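Local atomic coordinates of beta-1,3-glucanosyltransferase (Rhizomucor miehei CAU432, PDB entry 4WTP), a protein that belongs to glycosyl hydrolase family 17 and folds as a beta/alpha barrel built round a parallel eight-stranded sheet. Residues E243-C252 with K289-C298. Numbering follows the deposited sequence. Where two conformers were deposited one is given.
With EDO (1,2-ethanediol), chain B.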
loop_
_atom_site.group_PDB
_atom_site.type_symbol
_atom_site.label_atom_id
_atom_site.label_comp_id
_atom_site.label_asym_id
_atom_site.label_seq_id
_atom_site.Cartn_x
_atom_site.Cartn_y
_atom_site.Cartn_z
ATOM N N GLU A 243 8.371 16.441 2.054
ATOM C CA GLU A 243 7.658 15.256 2.511
ATOM C C GLU A 243 6.555 15.683 3.499
ATOM O O GLU A 243 5.448 15.178 3.456
ATOM C CB GLU A 243 8.561 14.193 3.133
ATOM C CG GLU A 243 7.750 12.968 3.529
ATOM C CD GLU A 243 8.516 11.864 4.220
ATOM O OE1 GLU A 243 9.691 12.031 4.596
ATOM O OE2 GLU A 243 7.877 10.804 4.429
ATOM N N ASN A 244 6.881 16.572 4.440
ATOM C CA ASN A 244 5.911 17.079 5.416
ATOM C C ASN A 244 4.712 17.731 4.737
ATOM O O ASN A 244 3.573 17.444 5.084
ATOM C CB ASN A 244 6.622 18.082 6.339
ATOM C CG ASN A 244 5.819 18.381 7.590
ATOM O OD1 ASN A 244 5.342 17.474 8.255
ATOM N ND2 ASN A 244 5.699 19.654 7.907
ATOM N N LYS A 245 4.980 18.583 3.748
ATOM C CA LYS A 245 3.905 19.233 3.005
ATOM C C LYS A 245 3.032 18.202 2.266
ATOM O O LYS A 245 1.797 18.283 2.298
ATOM C CB LYS A 245 4.465 20.274 2.047
ATOM C CG LYS A 245 3.409 20.849 1.128
ATOM C CD LYS A 245 3.887 22.076 0.373
ATOM C CE LYS A 245 2.842 22.536 -0.638
ATOM N NZ LYS A 245 1.435 22.642 -0.154
ATOM N N TYR A 246 3.675 17.244 1.596
ATOM C CA TYR A 246 2.938 16.252 0.816
ATOM C C TYR A 246 2.055 15.427 1.741
ATOM O O TYR A 246 0.878 15.202 1.480
ATOM C CB TYR A 246 3.894 15.324 0.053
ATOM C CG TYR A 246 3.155 14.462 -0.965
ATOM C CD1 TYR A 246 2.535 15.052 -2.058
ATOM C CD2 TYR A 246 3.038 13.084 -0.802
ATOM C CE1 TYR A 246 1.868 14.278 -3.012
ATOM C CE2 TYR A 246 2.376 12.292 -1.744
ATOM C CZ TYR A 246 1.771 12.909 -2.822
ATOM O OH TYR A 246 1.100 12.176 -3.781
ATOM N N LEU A 247 2.620 14.989 2.868
ATOM C CA LEU A 247 1.868 14.234 3.867
ATOM C C LEU A 247 0.632 15.033 4.321
ATOM O O LEU A 247 -0.496 14.514 4.318
ATOM C CB LEU A 247 2.792 13.953 5.061
ATOM C CG LEU A 247 2.138 13.242 6.223
ATOM C CD1 LEU A 247 1.633 11.862 5.823
ATOM C CD2 LEU A 247 3.118 13.175 7.387
ATOM N N HIS A 248 0.855 16.287 4.726
ATOM C CA HIS A 248 -0.279 17.100 5.189
ATOM C C HIS A 248 -1.324 17.257 4.107
ATOM O O HIS A 248 -2.521 17.129 4.386
ATOM C CB HIS A 248 0.208 18.478 5.608
ATOM C CG HIS A 248 1.088 18.473 6.839
ATOM N ND1 HIS A 248 1.537 19.607 7.422
ATOM C CD2 HIS A 248 1.589 17.430 7.576
ATOM C CE1 HIS A 248 2.297 19.290 8.476
ATOM N NE2 HIS A 248 2.310 17.963 8.590
ATOM N N ASP A 249 -0.894 17.551 2.883
ATOM C CA ASP A 249 -1.836 17.841 1.801
ATOM C C ASP A 249 -2.618 16.614 1.395
ATOM O O ASP A 249 -3.827 16.696 1.198
ATOM C CB ASP A 249 -1.129 18.384 0.558
ATOM C CG ASP A 249 -0.535 19.756 0.757
ATOM O OD1 ASP A 249 -0.851 20.423 1.765
ATOM O OD2 ASP A 249 0.248 20.176 -0.127
ATOM N N VAL A 250 -1.942 15.485 1.258
ATOM C CA VAL A 250 -2.644 14.300 0.832
ATOM C C VAL A 250 -3.643 13.826 1.892
ATOM O O VAL A 250 -4.764 13.467 1.580
ATOM C CB VAL A 250 -1.654 13.189 0.459
ATOM C CG1 VAL A 250 -2.367 11.869 0.284
ATOM C CG2 VAL A 250 -0.907 13.543 -0.824
ATOM N N LEU A 251 -3.237 13.856 3.163
ATOM C CA LEU A 251 -4.140 13.472 4.259
ATOM C C LEU A 251 -5.361 14.383 4.266
ATOM O O LEU A 251 -6.482 13.927 4.487
ATOM C CB LEU A 251 -3.426 13.498 5.617
ATOM C CG LEU A 251 -2.430 12.357 5.828
ATOM C CD1 LEU A 251 -1.784 12.545 7.176
ATOM C CD2 LEU A 251 -3.104 10.996 5.760
ATOM N N CYS A 252 -5.145 15.673 4.007
ATOM C CA CYS A 252 -6.262 16.606 3.918
ATOM C C CYS A 252 -7.218 16.265 2.774
ATOM O O CYS A 252 -8.439 16.148 2.970
ATOM C CB CYS A 252 -5.756 18.031 3.760
ATOM S SG CYS A 252 -7.027 19.238 3.330
ATOM N N LYS A 289 11.261 11.424 12.263
ATOM C CA LYS A 289 12.077 12.253 11.373
ATOM C C LYS A 289 11.881 13.706 11.775
ATOM O O LYS A 289 10.760 14.213 11.731
ATOM C CB LYS A 289 11.684 12.031 9.891
ATOM C CG LYS A 289 11.978 10.601 9.469
ATOM C CD LYS A 289 11.388 10.202 8.149
ATOM C CE LYS A 289 12.155 10.775 7.011
ATOM N NZ LYS A 289 11.876 10.091 5.696
ATOM N N PRO A 290 12.956 14.394 12.191
ATOM C CA PRO A 290 12.791 15.820 12.559
ATOM C C PRO A 290 12.296 16.621 11.353
ATOM O O PRO A 290 12.846 16.478 10.251
ATOM C CB PRO A 290 14.191 16.260 12.988
ATOM C CG PRO A 290 15.104 15.175 12.542
ATOM C CD PRO A 290 14.337 13.913 12.375
ATOM N N GLY A 291 11.261 17.432 11.564
ATOM C CA GLY A 291 10.671 18.224 10.503
ATOM C C GLY A 291 9.426 17.575 9.942
ATOM O O GLY A 291 8.733 18.203 9.157
ATOM N N ILE A 292 9.131 16.342 10.342
ATOM C CA ILE A 292 7.829 15.744 10.015
ATOM C C ILE A 292 6.870 15.938 11.174
ATOM O O ILE A 292 7.161 15.559 12.312
ATOM C CB ILE A 292 7.930 14.248 9.691
ATOM C CG1 ILE A 292 8.863 14.071 8.489
ATOM C CG2 ILE A 292 6.537 13.664 9.409
ATOM C CD1 ILE A 292 8.333 14.587 7.153
ATOM N N THR A 293 5.746 16.589 10.921
ATOM C CA THR A 293 4.664 16.606 11.897
ATOM C C THR A 293 3.563 15.718 11.362
ATOM O O THR A 293 3.026 15.940 10.262
ATOM C CB THR A 293 4.185 18.035 12.210
ATOM O OG1 THR A 293 3.765 18.685 11.005
ATOM C CG2 THR A 293 5.295 18.831 12.837
ATOM N N ILE A 294 3.211 14.695 12.134
ATOM C CA ILE A 294 2.268 13.684 11.684
ATOM C C ILE A 294 0.855 14.159 11.965
ATOM O O ILE A 294 0.295 13.913 13.023
ATOM C CB ILE A 294 2.583 12.311 12.303
ATOM C CG1 ILE A 294 4.044 11.957 12.017
ATOM C CG2 ILE A 294 1.652 11.253 11.732
ATOM C CD1 ILE A 294 4.582 10.743 12.769
ATOM N N GLU A 295 0.288 14.867 10.990
ATOM C CA GLU A 295 -0.991 15.558 11.123
ATOM C C GLU A 295 -1.534 15.726 9.714
ATOM O O GLU A 295 -0.758 15.856 8.771
ATOM C CB GLU A 295 -0.854 16.951 11.814
ATOM C CG GLU A 295 -2.197 17.690 12.027
ATOM C CD GLU A 295 -2.121 18.955 12.911
ATOM O OE1 GLU A 295 -1.094 19.105 13.606
ATOM O OE2 GLU A 295 -3.083 19.805 12.922
ATOM N N ALA A 296 -2.854 15.774 9.568
ATOM C CA ALA A 296 -3.451 16.143 8.284
ATOM C C ALA A 296 -3.442 17.662 8.137
ATOM O O ALA A 296 -3.483 18.409 9.139
ATOM C CB ALA A 296 -4.874 15.605 8.200
ATOM N N GLY A 297 -3.377 18.124 6.894
ATOM C CA GLY A 297 -3.381 19.550 6.600
ATOM C C GLY A 297 -4.747 20.225 6.686
ATOM O O GLY A 297 -4.835 21.438 6.517
ATOM N N CYS A 298 -5.796 19.459 6.943
ATOM C CA CYS A 298 -7.120 20.030 7.259
ATOM C C CYS A 298 -7.965 19.010 7.976
ATOM O O CYS A 298 -9.161 19.232 8.220
ATOM C CB CYS A 298 -7.851 20.503 5.996
ATOM S SG CYS A 298 -8.356 19.160 4.892
ATOM O OXT CYS A 298 -7.440 17.965 8.368
HETATM C C1 EDO B . -4.642 14.222 11.785
HETATM O O1 EDO B . -4.567 15.642 11.782
HETATM C C2 EDO B . -6.095 13.812 11.959
HETATM O O2 EDO B . -6.760 13.752 10.690
HETATM O O HOH W 1 4.393 21.388 10.318
#
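The disulfide C252–C298 ties the C-terminal tail to helix 240-256 of the beta/alpha barrel. C252 SG and C298 SG are 2.1 Å apart, with a chi3 of 96°. Residues 289-298 run alongside the helix in the same direction, without regular secondary structure, and end at this bond. H248 O takes two N-H groups from opposite faces of its carbonyl plane. One is C252 N, the normal helix bond; the other is G297 N, 2.8 Å from H248 O. The H248 ring points NE2 at T293 O, 2.7 Å away and nearly in the ring plane. N244 O lies above one face of this ring, toward its rim. N244 has CG anti to its own N (chi1 -165°), which carries the amide to the T293 backbone. N244 OD1 accepts from T293 N at 2.8 Å, with the donor above the carbonyl plane. N244 OD1 and H248 NE2 thus grip the T293 backbone at N and O. A water joins N244 ND2 to T293 OG1. On the inner side, L247 CD2 meets I292 CG2 and L251 CB packs on A296 CB at 3.6 Å. At the other end of the segment, K289 to I292 form a type II turn. K289 NZ reaches the syn side of E243 OE1 at 3.1 Å and also pairs with D268. The arrangement is that of a C-terminal segment laid along the last helix of a beta/alpha barrel and tied to it by a disulfide at the final residue.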